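Local coordinates for protein saframycin Mx1 synthetase B (Legionella pneumophila subsp. pneumophila, PDB 3KXW) that is a fatty acid AMP ligase of the ANL superfamily, with 5'-O-[(S)-(dodecanoyloxy)(hydroxy)phosphoryl]adenosine bound in its pocket, at residues K283-S289 and A312-F318; E303-F309 and K320-P325. All blocks are in the same frame, centred on the assembly; numbering follows the deposited sequence.

Helix 303-313 is the element the two contacts share: contact 2 uses its first part, 303-309, and contact 1 its end and the turn that follows, 312-318. Their centres lie about 14 Å apart, and along the chain the segments alternate, 283-289, 303-309, 312-318, then 320-325. They touch directly where the F318 ring of contact 1 meets F323 and F309 of contact 2. Contact 2 packs the helix against strand 323-328 within a beta-alpha-beta unit, whereas contact 1 fastens the end of the helix to the loop that leads into strand 293-296. At the strand end of contact 2 the side chain of P325 is about 6 Å from the bound 5'-O-[(S)-(dodecanoyloxy)(hydroxy)phosphoryl]adenosine.

Contact 1 (K283-S289 and A312-F318); sequences KEGLDLS and AFKEFGF
K283 lays its aliphatic chain across the ring of F316 and ends on the backbone of A312. Its CB sits over one face of that ring, 3.8 Å from the centroid, in a CH-pi contact. CG then nears CE1 of F313, while CD touches both CE2 of F316 and the carbonyl oxygen of A312. CE passes the same carbonyl, and NZ donates to A312 O at 2.8 Å, in the carbonyl plane and on a lone pair. The chain is extended beyond CG, which lets it span the distance from one phenylalanine to the helix end; NZ also forms a salt bridge with E280, so the buried ammonium group has both a neutral and a charged partner.

F316 is held from other directions too. L286 O approaches the edge of its ring near the plane, 3.7 Å from CD1, and L286 CB packs on F316 CB. CD1 of the same leucine reaches CE1 of F313 at 3.9 Å. Further along, with CG of L288 beside its own backbone N (chi1 -59°) and the next torsion extended, CD1 meets F313 CB and F318 CB, each 4.0 Å away.

The backbones are tied by L288 N to F316 O, 2.7 Å long with an angle of 161° at the hydrogen, and the CA of D287 adds a CA-H...O contact to the same oxygen. Beside this bond D287 OD1 accepts from both S289 OG and S289 N, which arrive from the same face of the carboxylate plane. L286 and L288 also touch helix 250-259, so the loop contacts both that helix and the end of helix 303-313. The arrangement combines a type II beta turn at K283-L286 with an Asx turn at D287, in a loop that packs on the end of helix 303-313.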
ATOM      1  N   LYS A 283     -24.809  -1.746 -10.401  1.00 21.64           N
ATOM      2  CA  LYS A 283     -24.806  -2.261  -9.025  1.00 21.32           C
ATOM      3  C   LYS A 283     -25.732  -3.466  -8.850  1.00 22.91           C
ATOM      4  O   LYS A 283     -25.655  -4.179  -7.845  1.00 21.95           O
ATOM      5  CB  LYS A 283     -25.233  -1.182  -8.033  1.00 21.61           C
ATOM      6  CG  LYS A 283     -24.421   0.123  -8.092  1.00 23.22           C
ATOM      7  CD  LYS A 283     -24.989   1.167  -7.156  1.00 22.20           C
ATOM      8  CE  LYS A 283     -24.209   2.491  -7.253  1.00 23.60           C
ATOM      9  NZ  LYS A 283     -24.874   3.525  -6.409  1.00 25.04           N
ATOM     10  N   GLU A 284     -26.626  -3.674  -9.809  1.00 25.64           N
ATOM     11  CA  GLU A 284     -27.578  -4.783  -9.724  1.00 25.95           C
ATOM     12  C   GLU A 284     -26.829  -6.106  -9.578  1.00 22.98           C
ATOM     13  O   GLU A 284     -25.902  -6.384 -10.325  1.00 23.62           O
ATOM     14  CB  GLU A 284     -28.496  -4.799 -10.957  1.00 29.08           C
ATOM     15  CG  GLU A 284     -29.901  -5.309 -10.634  1.00 32.26           C
ATOM     16  CD  GLU A 284     -30.893  -5.247 -11.808  1.00 35.85           C
ATOM     17  OE1 GLU A 284     -30.720  -4.420 -12.739  1.00 35.43           O
ATOM     18  OE2 GLU A 284     -31.866  -6.045 -11.785  1.00 34.95           O
ATOM     19  N   GLY A 285     -27.205  -6.914  -8.595  1.00 21.92           N
ATOM     20  CA  GLY A 285     -26.470  -8.140  -8.354  1.00 21.38           C
ATOM     21  C   GLY A 285     -25.515  -8.116  -7.160  1.00 21.29           C
ATOM     22  O   GLY A 285     -25.068  -9.170  -6.718  1.00 19.97           O
ATOM     23  N   LEU A 286     -25.189  -6.936  -6.628  1.00 18.44           N
ATOM     24  CA  LEU A 286     -24.300  -6.881  -5.466  1.00 18.34           C
ATOM     25  C   LEU A 286     -25.024  -7.309  -4.197  1.00 18.74           C
ATOM     26  O   LEU A 286     -26.221  -7.137  -4.086  1.00 20.98           O
ATOM     27  CB  LEU A 286     -23.744  -5.468  -5.266  1.00 17.74           C
ATOM     28  CG  LEU A 286     -22.839  -4.938  -6.369  1.00 15.69           C
ATOM     29  CD1 LEU A 286     -22.397  -3.504  -6.036  1.00 17.30           C
ATOM     30  CD2 LEU A 286     -21.639  -5.863  -6.576  1.00 15.51           C
ATOM     31  N   ASP A 287     -24.276  -7.856  -3.246  1.00 17.26           N
ATOM     32  CA  ASP A 287     -24.763  -8.128  -1.899  1.00 19.08           C
ATOM     33  C   ASP A 287     -23.550  -8.080  -0.997  1.00 18.15           C
ATOM     34  O   ASP A 287     -22.746  -9.004  -0.985  1.00 17.78           O
ATOM     35  CB  ASP A 287     -25.404  -9.509  -1.799  1.00 19.68           C
ATOM     36  CG  ASP A 287     -25.781  -9.878  -0.362  1.00 21.55           C
ATOM     37  OD1 ASP A 287     -25.684  -9.030   0.552  1.00 21.70           O
ATOM     38  OD2 ASP A 287     -26.211 -11.025  -0.144  1.00 25.19           O
ATOM     39  N   LEU A 288     -23.430  -6.999  -0.242  1.00 17.38           N
ATOM     40  CA  LEU A 288     -22.227  -6.741   0.522  1.00 17.51           C
ATOM     41  C   LEU A 288     -22.455  -6.985   2.007  1.00 17.36           C
ATOM     42  O   LEU A 288     -21.688  -6.509   2.845  1.00 16.97           O
ATOM     43  CB  LEU A 288     -21.763  -5.291   0.281  1.00 18.49           C
ATOM     44  CG  LEU A 288     -21.473  -4.971  -1.195  1.00 17.08           C
ATOM     45  CD1 LEU A 288     -21.233  -3.453  -1.420  1.00 18.29           C
ATOM     46  CD2 LEU A 288     -20.338  -5.829  -1.791  1.00 16.56           C
ATOM     47  N   SER A 289     -23.522  -7.715   2.344  1.00 17.98           N
ATOM     48  CA  SER A 289     -23.831  -7.949   3.761  1.00 18.58           C
ATOM     49  C   SER A 289     -22.752  -8.729   4.517  1.00 16.25           C
ATOM     50  O   SER A 289     -22.632  -8.571   5.722  1.00 18.64           O
ATOM     51  CB  SER A 289     -25.198  -8.638   3.938  1.00 20.25           C
ATOM     52  OG  SER A 289     -25.276  -9.798   3.123  1.00 21.63           O
ATOM     53  N   ALA A 312     -23.812   5.255  -1.646  1.00 16.84           N
ATOM     54  CA  ALA A 312     -23.795   4.574  -2.939  1.00 19.44           C
ATOM     55  C   ALA A 312     -24.085   3.066  -2.863  1.00 19.97           C
ATOM     56  O   ALA A 312     -24.578   2.479  -3.836  1.00 19.33           O
ATOM     57  CB  ALA A 312     -22.453   4.835  -3.671  1.00 17.46           C
ATOM     58  N   PHE A 313     -23.785   2.432  -1.728  1.00 17.78           N
ATOM     59  CA  PHE A 313     -23.900   0.969  -1.669  1.00 17.78           C
ATOM     60  C   PHE A 313     -24.820   0.390  -0.588  1.00 18.03           C
ATOM     61  O   PHE A 313     -24.996  -0.821  -0.505  1.00 17.96           O
ATOM     62  CB  PHE A 313     -22.503   0.322  -1.681  1.00 16.32           C
ATOM     63  CG  PHE A 313     -21.756   0.618  -2.947  1.00 16.36           C
ATOM     64  CD1 PHE A 313     -22.061  -0.073  -4.108  1.00 15.24           C
ATOM     65  CD2 PHE A 313     -20.824   1.641  -3.006  1.00 15.38           C
ATOM     66  CE1 PHE A 313     -21.417   0.196  -5.285  1.00 17.24           C
ATOM     67  CE2 PHE A 313     -20.178   1.939  -4.215  1.00 15.25           C
ATOM     68  CZ  PHE A 313     -20.478   1.222  -5.344  1.00 17.42           C
ATOM     69  N   LYS A 314     -25.401   1.267   0.217  1.00 18.10           N
ATOM     70  CA  LYS A 314     -26.269   0.854   1.319  1.00 19.05           C
ATOM     71  C   LYS A 314     -27.448   0.029   0.848  1.00 22.42           C
ATOM     72  O   LYS A 314     -27.894  -0.868   1.550  1.00 22.54           O
ATOM     73  CB  LYS A 314     -26.749   2.075   2.127  1.00 21.60           C
ATOM     74  CG  LYS A 314     -27.741   2.977   1.427  1.00 22.17           C
ATOM     75  CD  LYS A 314     -28.161   4.138   2.352  1.00 22.45           C
ATOM     76  CE  LYS A 314     -29.284   4.986   1.738  1.00 24.68           C
ATOM     77  NZ  LYS A 314     -29.609   6.186   2.586  1.00 26.70           N
ATOM     78  N   GLU A 315     -27.953   0.319  -0.345  1.00 22.70           N
ATOM     79  CA  GLU A 315     -29.064  -0.464  -0.862  1.00 26.94           C
ATOM     80  C   GLU A 315     -28.638  -1.892  -1.236  1.00 24.33           C
ATOM     81  O   GLU A 315     -29.484  -2.769  -1.461  1.00 23.65           O
ATOM     82  CB  GLU A 315     -29.755   0.263  -2.019  1.00 28.04           C
ATOM     83  CG  GLU A 315     -30.317   1.637  -1.608  1.00 29.67           C
ATOM     84  CD  GLU A 315     -31.251   1.585  -0.393  1.00 33.16           C
ATOM     85  OE1 GLU A 315     -31.929   0.551  -0.176  1.00 44.24           O
ATOM     86  OE2 GLU A 315     -31.334   2.588   0.354  1.00 37.61           O
ATOM     87  N   PHE A 316     -27.331  -2.136  -1.254  1.00 21.02           N
ATOM     88  CA  PHE A 316     -26.833  -3.473  -1.563  1.00 21.43           C
ATOM     89  C   PHE A 316     -26.141  -4.152  -0.394  1.00 20.63           C
ATOM     90  O   PHE A 316     -25.260  -4.978  -0.594  1.00 21.25           O
ATOM     91  CB  PHE A 316     -25.949  -3.449  -2.805  1.00 22.06           C
ATOM     92  CG  PHE A 316     -26.642  -2.864  -3.994  1.00 23.71           C
ATOM     93  CD1 PHE A 316     -27.340  -3.668  -4.874  1.00 21.58           C
ATOM     94  CD2 PHE A 316     -26.672  -1.485  -4.172  1.00 22.25           C
ATOM     95  CE1 PHE A 316     -28.015  -3.106  -5.960  1.00 24.83           C
ATOM     96  CE2 PHE A 316     -27.349  -0.923  -5.245  1.00 24.79           C
ATOM     97  CZ  PHE A 316     -28.019  -1.728  -6.133  1.00 25.46           C
ATOM     98  N   GLY A 317     -26.561  -3.802   0.819  1.00 19.84           N
ATOM     99  CA  GLY A 317     -26.146  -4.526   2.008  1.00 20.81           C
ATOM    100  C   GLY A 317     -24.916  -3.969   2.707  1.00 19.66           C
ATOM    101  O   GLY A 317     -24.533  -4.450   3.777  1.00 18.46           O
ATOM    102  N   PHE A 318     -24.300  -2.943   2.131  1.00 18.71           N
ATOM    103  CA  PHE A 318     -23.153  -2.337   2.796  1.00 17.46           C
ATOM    104  C   PHE A 318     -23.592  -1.497   3.991  1.00 17.31           C
ATOM    105  O   PHE A 318     -24.480  -0.660   3.864  1.00 18.06           O
ATOM    106  CB  PHE A 318     -22.298  -1.484   1.839  1.00 16.80           C
ATOM    107  CG  PHE A 318     -21.064  -0.922   2.511  1.00 16.23           C
ATOM    108  CD1 PHE A 318     -19.936  -1.718   2.683  1.00 15.55           C
ATOM    109  CD2 PHE A 318     -21.053   0.371   3.009  1.00 14.99           C
ATOM    110  CE1 PHE A 318     -18.802  -1.223   3.336  1.00 14.39           C
ATOM    111  CE2 PHE A 318     -19.940   0.885   3.670  1.00 14.85           C
ATOM    112  CZ  PHE A 318     -18.805   0.082   3.839  1.00 15.47           C
TER

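Contact 2 (E303-F309 and K320-P325); sequences EETMEHF and KEAFYP
Helix 303-309 and strand 323-325 run nearly antiparallel, at 165°, with their axes 10.9 Å apart, and M306 and F323 have the closest pair of CA atoms. This is the helix-on-sheet packing of a beta-alpha-beta crossover, in which helix 303-313 connects strand 293-296 to its parallel neighbour 323-328.

M306, a selenomethionine in this model, supplies the central contact. Its CG stands almost over the middle of the F323 ring, 3.5 Å from the centroid and 4° off the normal, and CB lies over the same face toward CE2. SE continues across that face at 4.0 Å from the centroid, a Met-aromatic contact. An extended CA-CB-CG-SE torsion (chi2 180°) carries CB, CG and SE across the face, and the turn about CG-SE moves only CE. At its far rim CZ of F323 meets CD2 of F309 at 3.6 Å; the two planes are oblique to each other. F309 also packs on F313 and F318, extending the aromatic cluster.

At the margin of this apolar layer K320 reaches back to the helix with an extended chain, crossing E303 and E307 at about a right angle. These glutamates, one helical turn apart, both bend at chi2 and each form a hydrogen-bonded salt bridge with the ammonium group, a three-residue network. The second oxygens have partners of their own, E303 OE1 with Y345 OH and E307 OE2 with Q311 NE2, which probably steady both carboxylates. K320 NZ meets E303 OE2 on its syn lone pair at 2.7 Å, and E307 OE1 on the anti side, tilted out of the carboxylate plane, at 2.9 Å.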
ATOM      1  N   GLU A 303     -13.960  11.416   5.993  1.00 16.44           N
ATOM      2  CA  GLU A 303     -15.383  11.221   6.260  1.00 17.01           C
ATOM      3  C   GLU A 303     -16.224  11.320   4.990  1.00 15.97           C
ATOM      4  O   GLU A 303     -17.078  10.484   4.749  1.00 14.72           O
ATOM      5  CB  GLU A 303     -15.898  12.237   7.284  1.00 18.31           C
ATOM      6  CG  GLU A 303     -17.431  12.317   7.322  1.00 22.37           C
ATOM      7  CD  GLU A 303     -18.069  11.064   7.902  1.00 21.02           C
ATOM      8  OE1 GLU A 303     -17.374  10.342   8.641  1.00 18.71           O
ATOM      9  OE2 GLU A 303     -19.259  10.798   7.605  1.00 20.41           O
ATOM     10  N   GLU A 304     -15.962  12.330   4.164  1.00 16.09           N
ATOM     11  CA  GLU A 304     -16.765  12.513   2.958  1.00 18.09           C
ATOM     12  C   GLU A 304     -16.693  11.279   2.028  1.00 16.79           C
ATOM     13  O   GLU A 304     -17.705  10.845   1.487  1.00 16.29           O
ATOM     14  CB  GLU A 304     -16.382  13.804   2.217  1.00 17.69           C
ATOM     15  CG  GLU A 304     -17.202  14.049   0.944  1.00 21.46           C
ATOM     16  CD  GLU A 304     -16.854  15.377   0.246  1.00 26.31           C
ATOM     17  OE1 GLU A 304     -15.662  15.629  -0.043  1.00 28.10           O
ATOM     18  OE2 GLU A 304     -17.782  16.169  -0.024  1.00 30.25           O
ATOM     19  N   THR A 305     -15.490  10.738   1.848  1.00 15.23           N
ATOM     20  CA  THR A 305     -15.303   9.503   1.099  1.00 14.76           C
ATOM     21  C   THR A 305     -16.164   8.375   1.611  1.00 14.24           C
ATOM     22  O   THR A 305     -16.825   7.692   0.834  1.00 14.23           O
ATOM     23  CB  THR A 305     -13.839   9.033   1.151  1.00 14.39           C
ATOM     24  OG1 THR A 305     -13.016  10.030   0.550  1.00 14.57           O
ATOM     25  CG2 THR A 305     -13.669   7.701   0.412  1.00 12.99           C
HETATM   26  N   MSE A 306     -16.137   8.141   2.917  1.00 14.11           N
HETATM   27  CA  MSE A 306     -16.867   7.000   3.451  1.00 15.19           C
HETATM   28  C   MSE A 306     -18.376   7.209   3.399  1.00 14.80           C
HETATM   29  O   MSE A 306     -19.138   6.259   3.204  1.00 14.40           O
HETATM   30  CB  MSE A 306     -16.389   6.636   4.857  1.00 14.35           C
HETATM   31  CG  MSE A 306     -14.972   6.117   4.809  1.00 14.80           C
HETATM   32 SE   MSE A 306     -14.184   5.589   6.500  1.00 25.85          SE
HETATM   33  CE  MSE A 306     -13.934   7.366   7.230  1.00 14.50           C
ATOM     34  N   GLU A 307     -18.801   8.452   3.574  1.00 16.42           N
ATOM     35  CA  GLU A 307     -20.226   8.748   3.544  1.00 16.75           C
ATOM     36  C   GLU A 307     -20.732   8.569   2.118  1.00 16.57           C
ATOM     37  O   GLU A 307     -21.784   7.981   1.931  1.00 18.59           O
ATOM     38  CB  GLU A 307     -20.520  10.141   4.108  1.00 19.87           C
ATOM     39  CG  GLU A 307     -21.963  10.644   3.949  1.00 20.96           C
ATOM     40  CD  GLU A 307     -23.020   9.835   4.697  1.00 21.75           C
ATOM     41  OE1 GLU A 307     -22.695   8.998   5.559  1.00 21.56           O
ATOM     42  OE2 GLU A 307     -24.218  10.053   4.418  1.00 24.48           O
ATOM     43  N   HIS A 308     -19.973   9.055   1.127  1.00 15.06           N
ATOM     44  CA  HIS A 308     -20.306   8.857  -0.287  1.00 15.71           C
ATOM     45  C   HIS A 308     -20.428   7.389  -0.620  1.00 17.61           C
ATOM     46  O   HIS A 308     -21.347   6.985  -1.315  1.00 16.28           O
ATOM     47  CB  HIS A 308     -19.245   9.437  -1.218  1.00 16.78           C
ATOM     48  CG  HIS A 308     -19.290  10.924  -1.362  1.00 19.08           C
ATOM     49  ND1 HIS A 308     -18.462  11.605  -2.225  1.00 20.55           N
ATOM     50  CD2 HIS A 308     -20.054  11.861  -0.753  1.00 20.33           C
ATOM     51  CE1 HIS A 308     -18.712  12.901  -2.144  1.00 22.47           C
ATOM     52  NE2 HIS A 308     -19.671  13.084  -1.255  1.00 22.34           N
ATOM     53  N   PHE A 309     -19.480   6.592  -0.136  1.00 15.20           N
ATOM     54  CA  PHE A 309     -19.481   5.169  -0.429  1.00 15.31           C
ATOM     55  C   PHE A 309     -20.670   4.480   0.236  1.00 16.10           C
ATOM     56  O   PHE A 309     -21.318   3.612  -0.353  1.00 15.70           O
ATOM     57  CB  PHE A 309     -18.177   4.519   0.052  1.00 13.37           C
ATOM     58  CG  PHE A 309     -18.032   3.099  -0.393  1.00 11.95           C
ATOM     59  CD1 PHE A 309     -17.463   2.810  -1.619  1.00 12.66           C
ATOM     60  CD2 PHE A 309     -18.486   2.062   0.402  1.00 12.93           C
ATOM     61  CE1 PHE A 309     -17.321   1.485  -2.064  1.00 11.96           C
ATOM     62  CE2 PHE A 309     -18.368   0.737  -0.032  1.00 14.50           C
ATOM     63  CZ  PHE A 309     -17.770   0.451  -1.258  1.00 13.25           C
ATOM     64  N   LYS A 320     -22.392   1.219   7.112  1.00 18.97           N
ATOM     65  CA  LYS A 320     -21.304   2.166   7.371  1.00 18.57           C
ATOM     66  C   LYS A 320     -20.444   1.741   8.549  1.00 19.25           C
ATOM     67  O   LYS A 320     -19.268   2.117   8.621  1.00 17.69           O
ATOM     68  CB  LYS A 320     -21.849   3.586   7.586  1.00 20.04           C
ATOM     69  CG  LYS A 320     -20.767   4.684   7.564  1.00 18.59           C
ATOM     70  CD  LYS A 320     -21.370   6.101   7.644  1.00 21.80           C
ATOM     71  CE  LYS A 320     -20.276   7.195   7.550  1.00 20.82           C
ATOM     72  NZ  LYS A 320     -20.827   8.594   7.729  1.00 22.15           N
ATOM     73  N   GLU A 321     -21.034   0.969   9.466  1.00 18.25           N
ATOM     74  CA  GLU A 321     -20.342   0.472  10.645  1.00 20.23           C
ATOM     75  C   GLU A 321     -19.200  -0.474  10.257  1.00 17.86           C
ATOM     76  O   GLU A 321     -18.329  -0.769  11.065  1.00 17.54           O
ATOM     77  CB  GLU A 321     -21.320  -0.294  11.564  1.00 23.36           C
ATOM     78  CG  GLU A 321     -22.382   0.564  12.238  1.00 26.11           C
ATOM     79  CD  GLU A 321     -23.483   1.021  11.282  1.00 27.88           C
ATOM     80  OE1 GLU A 321     -23.642   0.406  10.213  1.00 23.10           O
ATOM     81  OE2 GLU A 321     -24.185   2.006  11.610  1.00 29.66           O
ATOM     82  N   ALA A 322     -19.230  -0.982   9.036  1.00 15.85           N
ATOM     83  CA  ALA A 322     -18.160  -1.862   8.575  1.00 15.12           C
ATOM     84  C   ALA A 322     -16.831  -1.098   8.436  1.00 13.91           C
ATOM     85  O   ALA A 322     -15.737  -1.678   8.562  1.00 14.46           O
ATOM     86  CB  ALA A 322     -18.540  -2.499   7.245  1.00 15.21           C
ATOM     87  N   PHE A 323     -16.912   0.205   8.174  1.00 15.79           N
ATOM     88  CA  PHE A 323     -15.703   0.973   7.868  1.00 13.73           C
ATOM     89  C   PHE A 323     -14.780   0.969   9.053  1.00 15.02           C
ATOM     90  O   PHE A 323     -15.222   1.212  10.179  1.00 15.71           O
ATOM     91  CB  PHE A 323     -16.030   2.418   7.496  1.00 15.16           C
ATOM     92  CG  PHE A 323     -16.232   2.634   6.028  1.00 14.17           C
ATOM     93  CD1 PHE A 323     -15.223   2.330   5.121  1.00 14.86           C
ATOM     94  CD2 PHE A 323     -17.409   3.180   5.544  1.00 13.34           C
ATOM     95  CE1 PHE A 323     -15.400   2.567   3.768  1.00 13.18           C
ATOM     96  CE2 PHE A 323     -17.592   3.391   4.201  1.00 12.12           C
ATOM     97  CZ  PHE A 323     -16.571   3.101   3.307  1.00 13.69           C
ATOM     98  N   TYR A 324     -13.494   0.707   8.793  1.00 12.17           N
ATOM     99  CA  TYR A 324     -12.518   0.511   9.857  1.00 14.80           C
ATOM    100  C   TYR A 324     -11.251   1.281   9.522  1.00 13.61           C
ATOM    101  O   TYR A 324     -10.334   0.720   8.917  1.00 13.12           O
ATOM    102  CB  TYR A 324     -12.187  -0.977  10.004  1.00 13.66           C
ATOM    103  CG  TYR A 324     -11.333  -1.319  11.205  1.00 14.65           C
ATOM    104  CD1 TYR A 324     -11.907  -1.581  12.434  1.00 15.14           C
ATOM    105  CD2 TYR A 324      -9.947  -1.381  11.101  1.00 13.95           C
ATOM    106  CE1 TYR A 324     -11.135  -1.913  13.541  1.00 15.78           C
ATOM    107  CE2 TYR A 324      -9.153  -1.711  12.214  1.00 13.49           C
ATOM    108  CZ  TYR A 324      -9.761  -1.964  13.432  1.00 14.91           C
ATOM    109  OH  TYR A 324      -8.982  -2.272  14.524  1.00 15.57           O
ATOM    110  N   PRO A 325     -11.208   2.571   9.905  1.00 13.67           N
ATOM    111  CA  PRO A 325      -9.998   3.379   9.743  1.00 13.35           C
ATOM    112  C   PRO A 325      -8.873   2.758  10.551  1.00 13.09           C
ATOM    113  O   PRO A 325      -9.114   2.231  11.633  1.00 12.31           O
ATOM    114  CB  PRO A 325     -10.395   4.740  10.330  1.00 14.80           C
ATOM    115  CG  PRO A 325     -11.887   4.772  10.227  1.00 14.38           C
ATOM    116  CD  PRO A 325     -12.333   3.352  10.441  1.00 13.87           C
TER